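Local coordinates for protein RV1873 (Mycobacterium tuberculosis, PDB 2JEK) that is of unknown function but belongs to the DUF1810 family and folds as a compact, all-helical right-handed superhelix, at residues 10-15 / 62-67; 38-43 / 55-60; 42-47 / 105-110; 84-89 / 123-128. One frame throughout, in Å; residues are numbered along the deposited sequence.

The four contacts illustrate how an all-helical chain without strands is joined, with contacts 2 and 3 sharing one central loop. These two have Phe42 and Pro43 in common and lie with centres about 7 Å apart; the main-chain N of Arg46 meets Ile59 O at 2.8 Å between them. Contact 1 adjoins contact 2, centres about 9 Å apart, because Arg12 also reaches the carbonyls of Arg56 and Gly58. Contact 4 sits across the chain's centre from contacts 1 and 2, its centre about 23 Å from that of contact 1, and joins contact 3 through Leu125 and Met109. No active site is known; the sulfate at contact 4 and the glycerol beside Trp39 both probably come from the crystallisation liquor.

Contact 1: 10-15 / 62-67; sequences LKRFVY and LEEAQA
Arg12 and Glu64 form a salt bridge in which both terminal nitrogens of the guanidinium converge on a single carboxylate oxygen. Arg12 NH2 lies 2.8 Å from Glu64 OE2 and Arg12 NH1 lies 3.1 Å from the same atom, with the NH2 bond the straighter at 151°. The oxygen lies close to the guanidinium plane and is approached from its syn side. The pairing is end-on to one atom and not the two-oxygen fork, and the two flat groups are turned 60° apart. Glu64 reaches across on an extended chain, its CG turned opposite the backbone N (chi1 179°).

Phe13 braces this pair: its CE2 lies 3.3 Å above the guanidinium plane of Arg12, over the centre, while Glu64 OE2 stands at the edge of the ring, 3.9 Å from Phe13 CE2. Leu10 packs next to Phe13, its CD1 4.0 Å from Ala67 CB and its CD2 approaching the carboxylate.

Further partners hold both charged groups. Glu64 OE1 is hydrogen-bonded to Ser60 OG, and Arg12 also donates to the carbonyls of Asp9, Arg56 and Gly58. Through this ion pair, buried on the Glu64 side and set among apolar side chains, the N-terminal helix 11-17 is fastened to helix 62-70, an interhelical salt bridge within the helical superhelix.

Contact 2: 38-43 / 55-60; sequences MWFVFP and VRYGIS
Phe40 and Tyr57 extend in the same direction next to one another, with their planes turned 62° against each other. This is an edge-to-face pair: the edge of Phe40 addresses the face of Tyr57, and the ring centroids are 5.2 Å apart. Phe40 CD2 is the ring atom that comes down, 3.9 Å from Tyr57 CE2 and displaced toward the rim. The same face of Tyr57 also receives the Phe40 methylene, whose CB stands 4.1 Å from the ring centroid in a CH-pi contact. The backbone sets the place of that CB, while the first torsion places the ring beside its partner, with CG tucked between the backbone N and the carbonyl carbon (chi1 52°). On the reverse face of Tyr57, the CG of Arg56 rests over the centre.

At the base of the rings, Trp39 CB abuts Tyr57 CB at 3.8 Å, although the indole turns off from the contact. Further along, Pro43 CB packs on the Ile59 side chain, 3.7 Å from Ile59 CG1. Helix 11-17 covers part of this cluster, with Phe13 and Ala16 lying against Phe40.

No direct hydrogen bond crosses between the segments. The chemistry is that of an aromatic and aliphatic seam, with one water within hydrogen-bonding distance of two carbonyl acceptors that cannot bond each other directly, 2.7 Å from Trp39 O and 2.6 Å from Tyr57 O.

Contact 3: 42-47 / 105-110; sequences FPQLRG and LCSSMT
The irregular segment 42-47 runs past helix 101-115 and comes nearest where the CA atoms of Gln44 and Ser108 are 4.5 Å apart. That closeness is consistent with the small side chain of Ser108, which gives its hydroxyl to the loop: Ser108 OG donates to Pro43 O at 2.8 Å, from above the carbonyl plane. A trans first torsion (chi1 -176°) directs this OG to the loop and also sets it at the edge of the Phe42 ring. One face of that ring takes Leu105 CD1, 3.6 Å from the centroid in a CH-pi contact, while Met109, its chain bent, brings CE to 3.8 Å from Phe42 CD1.

Gln44 NE2 touches Ser107 CB. Two waters finish the polar side: one joins Gln44 NE2 to Ser107 OG, which also bonds Leu103 O, and another accepts from Leu45 N and donates to Ser107 O. This is a loop-on-helix junction at the heart of the all-helical fold, mixing aromatic packing with serine and water bridges.

Contact 4: 84-89 / 123-128; sequences LVNQVQ and VALLAK. With SO4 (sulfate ion), chain B.
The C-terminal part of helix 74-87 meets helix 120-129 here, and a lysine from the second helix is received by carbonyls near the end of the first. Lys128 NZ donates to Asn86 O and to Val88 O, each at 2.8 Å. Its chain is stretched out from the first torsion (chi1 178°) to the last, which carries the ammonium straight across. The positive charge would be expected to suit the negative end of the helix dipole.

A sulfate, probably from the crystallisation liquor, shares the ammonium: Lys128 NZ bonds sulfate O2 at 2.9 Å and, more weakly, O4. Gln89, its chain bent at chi2 (-64°), brings NE2 to 2.6 Å from sulfate O4, and the same NE2 makes a weak bond back to Gln87 O.

Deeper between the helices the contact becomes apolar. The Val85 and Leu125 side chains meet at an angle, with Val85 CG1 3.7 Å from Leu125 CD1. Asn86 lies beside them, its OD1 3.1 Å from Leu125 CA, and its ND2 is bonded to Asp121 O. Leu105 and Met109 of helix 101-115 touch Leu125, extending the packing toward the core. The result is a helix–helix junction with an apolar floor and, at its surface beside a bound sulfate, Lys128 held by two carbonyls near the end of helix 74-87.

Contact 1: 10-15 / 62-67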
loop_
_atom_site.group_PDB
_atom_site.type_symbol
_atom_site.label_atom_id
_atom_site.label_comp_id
_atom_site.label_asym_id
_atom_site.label_seq_id
_atom_site.Cartn_x
_atom_site.Cartn_y
_atom_site.Cartn_z
ATOM N N LEU A 10 -0.197 -13.879 6.560
ATOM C CA LEU A 10 0.614 -12.955 5.762
ATOM C C LEU A 10 1.232 -13.677 4.578
ATOM O O LEU A 10 1.596 -13.052 3.579
ATOM C CB LEU A 10 1.707 -12.278 6.595
ATOM C CG LEU A 10 1.191 -11.375 7.719
ATOM C CD1 LEU A 10 2.378 -10.859 8.521
ATOM C CD2 LEU A 10 0.329 -10.216 7.199
ATOM N N LYS A 11 1.347 -15.001 4.674
ATOM C CA LYS A 11 1.870 -15.758 3.547
ATOM C C LYS A 11 1.078 -15.507 2.255
ATOM O O LYS A 11 1.644 -15.593 1.163
ATOM C CB LYS A 11 1.997 -17.250 3.878
ATOM C CG LYS A 11 0.688 -18.018 3.953
ATOM C CD LYS A 11 0.930 -19.510 4.154
ATOM C CE LYS A 11 -0.361 -20.257 4.425
ATOM N NZ LYS A 11 -1.284 -20.304 3.263
ATOM N N ARG A 12 -0.212 -15.170 2.367
ATOM C CA ARG A 12 -1.011 -14.891 1.182
ATOM C C ARG A 12 -0.380 -13.762 0.355
ATOM O O ARG A 12 -0.399 -13.806 -0.877
ATOM C CB ARG A 12 -2.476 -14.591 1.541
ATOM C CG ARG A 12 -2.813 -13.192 2.089
ATOM C CD ARG A 12 -4.258 -13.210 2.581
ATOM N NE ARG A 12 -4.771 -11.920 3.049
ATOM C CZ ARG A 12 -4.488 -11.380 4.237
ATOM N NH1 ARG A 12 -3.649 -11.980 5.064
ATOM N NH2 ARG A 12 -5.017 -10.210 4.591
ATOM N N PHE A 13 0.211 -12.782 1.035
ATOM C CA PHE A 13 0.854 -11.679 0.327
ATOM C C PHE A 13 2.176 -12.122 -0.289
ATOM O O PHE A 13 2.488 -11.767 -1.422
ATOM C CB PHE A 13 1.077 -10.477 1.242
ATOM C CG PHE A 13 -0.191 -9.837 1.738
ATOM C CD1 PHE A 13 -0.937 -9.005 0.909
ATOM C CD2 PHE A 13 -0.607 -10.031 3.050
ATOM C CE1 PHE A 13 -2.096 -8.412 1.379
ATOM C CE2 PHE A 13 -1.763 -9.439 3.539
ATOM C CZ PHE A 13 -2.498 -8.612 2.698
ATOM N N VAL A 14 2.944 -12.920 0.453
ATOM C CA VAL A 14 4.222 -13.400 -0.060
ATOM C C VAL A 14 4.016 -14.180 -1.361
ATOM O O VAL A 14 4.720 -13.951 -2.330
ATOM C CB VAL A 14 4.969 -14.279 0.981
ATOM C CG1 VAL A 14 6.226 -14.905 0.373
ATOM C CG2 VAL A 14 5.319 -13.466 2.228
ATOM N N TYR A 15 3.034 -15.078 -1.376
ATOM C CA TYR A 15 2.815 -15.917 -2.541
ATOM C C TYR A 15 2.181 -15.173 -3.710
ATOM O O TYR A 15 2.449 -15.505 -4.854
ATOM C CB TYR A 15 1.992 -17.165 -2.178
ATOM C CG TYR A 15 2.568 -18.010 -1.053
ATOM C CD1 TYR A 15 3.932 -18.233 -0.954
ATOM C CD2 TYR A 15 1.735 -18.592 -0.110
ATOM C CE1 TYR A 15 4.463 -19.006 0.081
ATOM C CE2 TYR A 15 2.247 -19.384 0.914
ATOM C CZ TYR A 15 3.607 -19.585 0.995
ATOM O OH TYR A 15 4.136 -20.350 2.003
ATOM N N LEU A 62 -5.623 -2.869 12.302
ATOM C CA LEU A 62 -4.332 -2.219 12.510
ATOM C C LEU A 62 -3.253 -3.227 12.961
ATOM O O LEU A 62 -2.090 -3.108 12.573
ATOM C CB LEU A 62 -4.422 -1.040 13.494
ATOM C CG LEU A 62 -3.234 -0.068 13.402
ATOM C CD1 LEU A 62 -3.297 0.747 12.103
ATOM C CD2 LEU A 62 -3.148 0.845 14.617
ATOM N N GLU A 63 -3.650 -4.199 13.783
ATOM C CA GLU A 63 -2.715 -5.215 14.286
ATOM C C GLU A 63 -2.147 -6.040 13.128
ATOM O O GLU A 63 -0.951 -6.356 13.113
ATOM C CB GLU A 63 -3.378 -6.128 15.326
ATOM C CG GLU A 63 -3.658 -5.471 16.686
ATOM C CD GLU A 63 -4.876 -4.533 16.700
ATOM O OE1 GLU A 63 -5.705 -4.533 15.756
ATOM O OE2 GLU A 63 -5.009 -3.781 17.691
ATOM N N GLU A 64 -2.987 -6.364 12.138
ATOM C CA GLU A 64 -2.465 -7.059 10.962
ATOM C C GLU A 64 -1.489 -6.167 10.171
ATOM O O GLU A 64 -0.458 -6.639 9.704
ATOM C CB GLU A 64 -3.583 -7.593 10.064
ATOM C CG GLU A 64 -3.018 -8.292 8.831
ATOM C CD GLU A 64 -4.040 -8.998 7.966
ATOM O OE1 GLU A 64 -5.250 -9.027 8.289
ATOM O OE2 GLU A 64 -3.617 -9.548 6.927
ATOM N N ALA A 65 -1.811 -4.880 10.047
ATOM C CA ALA A 65 -0.899 -3.947 9.365
ATOM C C ALA A 65 0.447 -3.904 10.071
ATOM O O ALA A 65 1.506 -3.863 9.437
ATOM C CB ALA A 65 -1.514 -2.548 9.273
ATOM N N GLN A 66 0.403 -3.932 11.402
ATOM C CA GLN A 66 1.643 -3.916 12.186
ATOM C C GLN A 66 2.453 -5.194 11.983
ATOM O O GLN A 66 3.674 -5.147 11.813
ATOM C CB GLN A 66 1.331 -3.685 13.660
ATOM C CG GLN A 66 0.793 -2.285 13.893
ATOM C CD GLN A 66 0.401 -1.994 15.318
ATOM O OE1 GLN A 66 0.080 -2.900 16.091
ATOM N NE2 GLN A 66 0.415 -0.705 15.674
ATOM N N ALA A 67 1.757 -6.325 11.959
ATOM C CA ALA A 67 2.412 -7.607 11.653
ATOM C C ALA A 67 3.018 -7.617 10.244
ATOM O O ALA A 67 4.096 -8.168 10.013
ATOM C CB ALA A 67 1.439 -8.749 11.827
#

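Contact 2: 38-43 / 55-60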
loop_
_atom_site.group_PDB
_atom_site.type_symbol
_atom_site.label_atom_id
_atom_site.label_comp_id
_atom_site.label_asym_id
_atom_site.label_seq_id
_atom_site.Cartn_x
_atom_site.Cartn_y
_atom_site.Cartn_z
ATOM N N MET A 38 -2.168 -4.299 -7.484
ATOM C CA MET A 38 -2.300 -3.299 -6.429
ATOM C C MET A 38 -2.652 -3.881 -5.057
ATOM O O MET A 38 -2.086 -3.487 -4.040
ATOM C CB MET A 38 -3.308 -2.207 -6.805
ATOM C CG MET A 38 -3.123 -0.928 -6.016
ATOM S SD MET A 38 -1.571 -0.115 -6.429
ATOM C CE MET A 38 -1.688 1.348 -5.391
ATOM N N TRP A 39 -3.607 -4.808 -5.029
ATOM C CA TRP A 39 -4.208 -5.280 -3.785
ATOM C C TRP A 39 -3.197 -5.871 -2.826
ATOM O O TRP A 39 -3.366 -5.777 -1.608
ATOM C CB TRP A 39 -5.323 -6.307 -4.032
ATOM C CG TRP A 39 -6.141 -6.065 -5.262
ATOM C CD1 TRP A 39 -7.340 -5.397 -5.350
ATOM C CD2 TRP A 39 -5.824 -6.499 -6.588
ATOM N NE1 TRP A 39 -7.770 -5.387 -6.654
ATOM C CE2 TRP A 39 -6.863 -6.054 -7.432
ATOM C CE3 TRP A 39 -4.761 -7.221 -7.146
ATOM C CZ2 TRP A 39 -6.868 -6.308 -8.809
ATOM C CZ3 TRP A 39 -4.764 -7.471 -8.518
ATOM C CH2 TRP A 39 -5.814 -7.015 -9.331
ATOM N N PHE A 40 -2.149 -6.485 -3.371
ATOM C CA PHE A 40 -1.209 -7.234 -2.541
ATOM C C PHE A 40 0.210 -6.647 -2.540
ATOM O O PHE A 40 1.123 -7.239 -1.979
ATOM C CB PHE A 40 -1.237 -8.735 -2.887
ATOM C CG PHE A 40 -1.060 -9.042 -4.345
ATOM C CD1 PHE A 40 0.201 -8.989 -4.939
ATOM C CD2 PHE A 40 -2.158 -9.392 -5.131
ATOM C CE1 PHE A 40 0.370 -9.284 -6.284
ATOM C CE2 PHE A 40 -1.996 -9.706 -6.481
ATOM C CZ PHE A 40 -0.726 -9.639 -7.055
ATOM N N VAL A 41 0.365 -5.471 -3.162
ATOM C CA VAL A 41 1.620 -4.692 -3.127
ATOM C C VAL A 41 1.462 -3.450 -2.223
ATOM O O VAL A 41 2.367 -3.134 -1.445
ATOM C CB VAL A 41 2.068 -4.281 -4.558
ATOM C CG1 VAL A 41 3.245 -3.285 -4.530
ATOM C CG2 VAL A 41 2.455 -5.519 -5.355
ATOM N N PHE A 42 0.319 -2.759 -2.340
ATOM C CA PHE A 42 0.008 -1.628 -1.479
ATOM C C PHE A 42 -1.307 -1.950 -0.785
ATOM O O PHE A 42 -2.371 -1.458 -1.177
ATOM C CB PHE A 42 -0.112 -0.339 -2.308
ATOM C CG PHE A 42 1.205 0.202 -2.784
ATOM C CD1 PHE A 42 2.110 0.768 -1.885
ATOM C CD2 PHE A 42 1.532 0.166 -4.131
ATOM C CE1 PHE A 42 3.319 1.294 -2.326
ATOM C CE2 PHE A 42 2.751 0.703 -4.578
ATOM C CZ PHE A 42 3.638 1.259 -3.680
ATOM N N PRO A 43 -1.245 -2.800 0.252
ATOM C CA PRO A 43 -2.495 -3.274 0.827
ATOM C C PRO A 43 -3.287 -2.195 1.540
ATOM O O PRO A 43 -2.718 -1.241 2.086
ATOM C CB PRO A 43 -2.034 -4.347 1.826
ATOM C CG PRO A 43 -0.646 -4.737 1.340
ATOM C CD PRO A 43 -0.079 -3.426 0.898
ATOM N N VAL A 55 -11.173 -8.064 -1.109
ATOM C CA VAL A 55 -11.488 -8.620 0.207
ATOM C C VAL A 55 -10.384 -9.571 0.689
ATOM O O VAL A 55 -9.884 -9.432 1.804
ATOM C CB VAL A 55 -12.875 -9.313 0.225
ATOM C CG1 VAL A 55 -13.154 -9.940 1.583
ATOM C CG2 VAL A 55 -13.971 -8.289 -0.105
ATOM N N ARG A 56 -9.993 -10.507 -0.167
ATOM C CA ARG A 56 -8.942 -11.489 0.142
ATOM C C ARG A 56 -7.663 -10.820 0.633
ATOM O O ARG A 56 -7.082 -11.223 1.648
ATOM C CB ARG A 56 -8.661 -12.294 -1.130
ATOM C CG ARG A 56 -7.722 -13.458 -1.017
ATOM C CD ARG A 56 -7.785 -14.268 -2.313
ATOM N NE ARG A 56 -9.172 -14.566 -2.687
ATOM C CZ ARG A 56 -9.716 -14.333 -3.880
ATOM N NH1 ARG A 56 -9.012 -13.821 -4.878
ATOM N NH2 ARG A 56 -10.986 -14.632 -4.083
ATOM N N TYR A 57 -7.231 -9.796 -0.094
ATOM C CA TYR A 57 -5.961 -9.119 0.184
ATOM C C TYR A 57 -6.119 -7.899 1.076
ATOM O O TYR A 57 -5.149 -7.185 1.344
ATOM C CB TYR A 57 -5.213 -8.803 -1.123
ATOM C CG TYR A 57 -4.787 -10.085 -1.805
ATOM C CD1 TYR A 57 -3.823 -10.912 -1.218
ATOM C CD2 TYR A 57 -5.362 -10.483 -3.017
ATOM C CE1 TYR A 57 -3.435 -12.118 -1.817
ATOM C CE2 TYR A 57 -4.976 -11.680 -3.630
ATOM C CZ TYR A 57 -4.010 -12.484 -3.021
ATOM O OH TYR A 57 -3.622 -13.665 -3.611
ATOM N N GLY A 58 -7.346 -7.687 1.550
ATOM C CA GLY A 58 -7.626 -6.624 2.503
ATOM C C GLY A 58 -6.962 -6.923 3.841
ATOM O O GLY A 58 -6.860 -8.088 4.264
ATOM N N ILE A 59 -6.485 -5.867 4.498
ATOM C CA ILE A 59 -5.882 -5.970 5.832
ATOM C C ILE A 59 -7.010 -5.934 6.851
ATOM O O ILE A 59 -7.867 -5.054 6.784
ATOM C CB ILE A 59 -4.887 -4.804 6.054
ATOM C CG1 ILE A 59 -3.731 -4.898 5.050
ATOM C CG2 ILE A 59 -4.370 -4.750 7.512
ATOM C CD1 ILE A 59 -2.686 -5.970 5.362
ATOM N N SER A 60 -7.011 -6.887 7.785
ATOM C CA SER A 60 -8.162 -7.054 8.680
ATOM C C SER A 60 -8.263 -5.973 9.760
ATOM O O SER A 60 -9.358 -5.639 10.216
ATOM C CB SER A 60 -8.136 -8.432 9.349
ATOM O OG SER A 60 -6.998 -8.581 10.175
HETATM O O HOH W 1 -5.333 -4.863 0.082
#

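Contact 3: 42-47 / 105-110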
loop_
_atom_site.group_PDB
_atom_site.type_symbol
_atom_site.label_atom_id
_atom_site.label_comp_id
_atom_site.label_asym_id
_atom_site.label_seq_id
_atom_site.Cartn_x
_atom_site.Cartn_y
_atom_site.Cartn_z
ATOM N N PHE A 42 0.319 -2.759 -2.340
ATOM C CA PHE A 42 0.008 -1.628 -1.479
ATOM C C PHE A 42 -1.307 -1.950 -0.785
ATOM O O PHE A 42 -2.371 -1.458 -1.177
ATOM C CB PHE A 42 -0.112 -0.339 -2.308
ATOM C CG PHE A 42 1.205 0.202 -2.784
ATOM C CD1 PHE A 42 2.110 0.768 -1.885
ATOM C CD2 PHE A 42 1.532 0.166 -4.131
ATOM C CE1 PHE A 42 3.319 1.294 -2.326
ATOM C CE2 PHE A 42 2.751 0.703 -4.578
ATOM C CZ PHE A 42 3.638 1.259 -3.680
ATOM N N PRO A 43 -1.245 -2.800 0.252
ATOM C CA PRO A 43 -2.495 -3.274 0.827
ATOM C C PRO A 43 -3.287 -2.195 1.540
ATOM O O PRO A 43 -2.718 -1.241 2.086
ATOM C CB PRO A 43 -2.034 -4.347 1.826
ATOM C CG PRO A 43 -0.646 -4.737 1.340
ATOM C CD PRO A 43 -0.079 -3.426 0.898
ATOM N N GLN A 44 -4.607 -2.360 1.533
ATOM C CA GLN A 44 -5.510 -1.431 2.197
ATOM C C GLN A 44 -6.454 -2.213 3.112
ATOM O O GLN A 44 -6.553 -3.439 3.021
ATOM C CB GLN A 44 -6.314 -0.636 1.166
ATOM C CG GLN A 44 -7.306 -1.488 0.368
ATOM C CD GLN A 44 -8.078 -0.698 -0.652
ATOM O OE1 GLN A 44 -9.210 -1.036 -0.989
ATOM N NE2 GLN A 44 -7.470 0.357 -1.159
ATOM N N LEU A 45 -7.167 -1.497 3.980
ATOM C CA LEU A 45 -8.085 -2.155 4.899
ATOM C C LEU A 45 -9.176 -2.912 4.178
ATOM O O LEU A 45 -9.743 -2.441 3.191
ATOM C CB LEU A 45 -8.747 -1.166 5.856
ATOM C CG LEU A 45 -7.917 -0.702 7.049
ATOM C CD1 LEU A 45 -8.730 0.304 7.869
ATOM C CD2 LEU A 45 -7.481 -1.859 7.924
ATOM N N ARG A 46 -9.478 -4.097 4.695
ATOM C CA ARG A 46 -10.600 -4.875 4.224
ATOM C C ARG A 46 -11.863 -4.060 4.497
ATOM O O ARG A 46 -11.950 -3.367 5.511
ATOM C CB ARG A 46 -10.641 -6.205 4.978
ATOM C CG ARG A 46 -11.802 -7.106 4.595
ATOM C CD ARG A 46 -11.606 -8.496 5.178
ATOM N NE ARG A 46 -10.521 -9.225 4.518
ATOM C CZ ARG A 46 -9.685 -10.055 5.139
ATOM N NH1 ARG A 46 -9.783 -10.247 6.453
ATOM N NH2 ARG A 46 -8.740 -10.683 4.449
ATOM N N GLY A 47 -12.813 -4.108 3.573
ATOM C CA GLY A 47 -14.047 -3.351 3.747
ATOM C C GLY A 47 -14.067 -2.116 2.874
ATOM O O GLY A 47 -15.128 -1.545 2.622
ATOM N N LEU A 105 -3.732 3.617 -3.314
ATOM C CA LEU A 105 -2.449 3.981 -2.737
ATOM C C LEU A 105 -2.647 4.903 -1.551
ATOM O O LEU A 105 -2.030 4.721 -0.497
ATOM C CB LEU A 105 -1.567 4.651 -3.773
ATOM C CG LEU A 105 -0.170 5.045 -3.283
ATOM C CD1 LEU A 105 0.623 3.855 -2.777
ATOM C CD2 LEU A 105 0.590 5.725 -4.395
ATOM N N CYS A 106 -3.516 5.892 -1.703
ATOM C CA CYS A 106 -3.814 6.766 -0.576
ATOM C C CYS A 106 -4.283 5.958 0.640
ATOM O O CYS A 106 -3.831 6.186 1.767
ATOM C CB CYS A 106 -4.855 7.803 -0.983
ATOM S SG CYS A 106 -5.174 8.997 0.307
ATOM N N SER A 107 -5.200 5.020 0.423
ATOM C CA SER A 107 -5.706 4.184 1.504
ATOM C C SER A 107 -4.601 3.355 2.148
ATOM O O SER A 107 -4.560 3.207 3.371
ATOM C CB SER A 107 -6.804 3.252 0.996
ATOM O OG SER A 107 -7.879 4.018 0.455
ATOM N N SER A 108 -3.711 2.804 1.319
ATOM C CA SER A 108 -2.595 2.010 1.824
ATOM C C SER A 108 -1.654 2.866 2.676
ATOM O O SER A 108 -1.286 2.493 3.792
ATOM C CB SER A 108 -1.838 1.363 0.661
ATOM O OG SER A 108 -0.802 0.514 1.139
ATOM N N MET A 109 -1.256 4.019 2.166
ATOM C CA MET A 109 -0.346 4.890 2.918
ATOM C C MET A 109 -0.986 5.379 4.221
ATOM O O MET A 109 -0.314 5.476 5.248
ATOM C CB MET A 109 0.101 6.080 2.060
ATOM C CG MET A 109 0.906 5.705 0.802
ATOM S SD MET A 109 2.451 4.835 1.173
ATOM C CE MET A 109 1.968 3.105 1.069
ATOM N N THR A 110 -2.280 5.670 4.178
ATOM C CA THR A 110 -3.008 6.146 5.361
ATOM C C THR A 110 -2.978 5.062 6.437
ATOM O O THR A 110 -2.672 5.338 7.599
ATOM C CB THR A 110 -4.455 6.519 5.004
ATOM O OG1 THR A 110 -4.431 7.598 4.062
ATOM C CG2 THR A 110 -5.238 6.952 6.240
HETATM O O HOH W 2 -9.352 2.603 -1.665
HETATM O O HOH W 3 -6.608 1.362 4.150
#

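Contact 4: 84-89 / 123-128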
loop_
_atom_site.group_PDB
_atom_site.type_symbol
_atom_site.label_atom_id
_atom_site.label_comp_id
_atom_site.label_asym_id
_atom_site.label_seq_id
_atom_site.Cartn_x
_atom_site.Cartn_y
_atom_site.Cartn_z
ATOM N N LEU A 84 10.295 3.988 -4.014
ATOM C CA LEU A 84 10.345 4.112 -5.479
ATOM C C LEU A 84 9.350 5.144 -5.999
ATOM O O LEU A 84 9.675 5.945 -6.881
ATOM C CB LEU A 84 10.119 2.753 -6.158
ATOM C CG LEU A 84 11.250 1.742 -5.974
ATOM C CD1 LEU A 84 10.821 0.371 -6.484
ATOM C CD2 LEU A 84 12.516 2.235 -6.681
ATOM N N VAL A 85 8.139 5.133 -5.441
ATOM C CA VAL A 85 7.129 6.111 -5.834
ATOM C C VAL A 85 7.581 7.517 -5.431
ATOM O O VAL A 85 7.467 8.458 -6.218
ATOM C CB VAL A 85 5.734 5.780 -5.237
ATOM C CG1 VAL A 85 4.720 6.877 -5.586
ATOM C CG2 VAL A 85 5.225 4.432 -5.761
ATOM N N ASN A 86 8.110 7.650 -4.215
ATOM C CA ASN A 86 8.576 8.959 -3.729
ATOM C C ASN A 86 9.683 9.562 -4.588
ATOM O O ASN A 86 9.799 10.776 -4.665
ATOM C CB ASN A 86 9.015 8.888 -2.274
ATOM C CG ASN A 86 7.845 8.852 -1.318
ATOM O OD1 ASN A 86 6.755 9.310 -1.644
ATOM N ND2 ASN A 86 8.079 8.345 -0.122
ATOM N N GLN A 87 10.439 8.699 -5.263
ATOM C CA GLN A 87 11.593 9.065 -6.097
ATOM C C GLN A 87 11.219 9.592 -7.488
ATOM O O GLN A 87 12.023 10.284 -8.130
ATOM C CB GLN A 87 12.489 7.828 -6.228
ATOM C CG GLN A 87 13.858 8.052 -6.810
ATOM C CD GLN A 87 14.677 6.782 -6.812
ATOM O OE1 GLN A 87 14.285 5.768 -7.399
ATOM N NE2 GLN A 87 15.818 6.825 -6.154
ATOM N N VAL A 88 10.020 9.262 -7.963
ATOM C CA VAL A 88 9.563 9.695 -9.286
ATOM C C VAL A 88 9.434 11.223 -9.330
ATOM O O VAL A 88 8.917 11.836 -8.396
ATOM C CB VAL A 88 8.214 9.032 -9.666
ATOM C CG1 VAL A 88 7.753 9.480 -11.050
ATOM C CG2 VAL A 88 8.332 7.513 -9.652
ATOM N N GLN A 89 9.944 11.830 -10.405
ATOM C CA GLN A 89 9.906 13.285 -10.555
ATOM C C GLN A 89 9.032 13.713 -11.715
ATOM O O GLN A 89 9.023 13.067 -12.765
ATOM C CB GLN A 89 11.312 13.847 -10.792
ATOM C CG GLN A 89 12.282 13.580 -9.678
ATOM C CD GLN A 89 11.889 14.250 -8.373
ATOM O OE1 GLN A 89 11.422 15.394 -8.356
ATOM N NE2 GLN A 89 12.078 13.536 -7.267
ATOM N N VAL A 123 4.136 8.897 5.071
ATOM C CA VAL A 123 3.665 10.266 5.239
ATOM C C VAL A 123 4.258 11.170 4.163
ATOM O O VAL A 123 3.563 12.041 3.637
ATOM C CB VAL A 123 3.952 10.801 6.660
ATOM C CG1 VAL A 123 3.360 12.187 6.812
ATOM C CG2 VAL A 123 3.326 9.887 7.690
ATOM N N ALA A 124 5.519 10.945 3.805
ATOM C CA ALA A 124 6.158 11.699 2.724
ATOM C C ALA A 124 5.406 11.525 1.407
ATOM O O ALA A 124 5.249 12.484 0.640
ATOM C CB ALA A 124 7.616 11.298 2.556
ATOM N N LEU A 125 4.931 10.306 1.143
ATOM C CA LEU A 125 4.196 10.050 -0.101
ATOM C C LEU A 125 2.884 10.846 -0.077
ATOM O O LEU A 125 2.530 11.515 -1.059
ATOM C CB LEU A 125 3.964 8.547 -0.317
ATOM C CG LEU A 125 3.628 8.121 -1.755
ATOM C CD1 LEU A 125 4.018 6.668 -1.957
ATOM C CD2 LEU A 125 2.143 8.319 -2.078
ATOM N N LEU A 126 2.171 10.796 1.046
ATOM C CA LEU A 126 0.933 11.574 1.183
ATOM C C LEU A 126 1.178 13.074 1.031
ATOM O O LEU A 126 0.386 13.791 0.399
ATOM C CB LEU A 126 0.238 11.266 2.514
ATOM C CG LEU A 126 -0.325 9.841 2.641
ATOM C CD1 LEU A 126 -0.789 9.530 4.059
ATOM C CD2 LEU A 126 -1.468 9.575 1.650
ATOM N N ALA A 127 2.294 13.548 1.590
ATOM C CA ALA A 127 2.640 14.971 1.514
ATOM C C ALA A 127 2.947 15.378 0.075
ATOM O O ALA A 127 2.517 16.437 -0.388
ATOM C CB ALA A 127 3.827 15.275 2.426
ATOM N N LYS A 128 3.690 14.537 -0.637
ATOM C CA LYS A 128 4.145 14.880 -1.981
ATOM C C LYS A 128 3.018 14.813 -3.002
ATOM O O LYS A 128 2.909 15.666 -3.901
ATOM C CB LYS A 128 5.290 13.954 -2.419
ATOM C CG LYS A 128 5.774 14.232 -3.840
ATOM C CD LYS A 128 7.078 13.533 -4.133
ATOM C CE LYS A 128 7.463 13.667 -5.601
ATOM N NZ LYS A 128 8.806 13.093 -5.877
HETATM S S SO4 B . 11.343 14.980 -4.177
HETATM O O1 SO4 B . 12.471 15.894 -4.342
HETATM O O2 SO4 B . 10.211 15.433 -4.981
HETATM O O3 SO4 B . 10.973 14.885 -2.768
HETATM O O4 SO4 B . 11.758 13.666 -4.673
#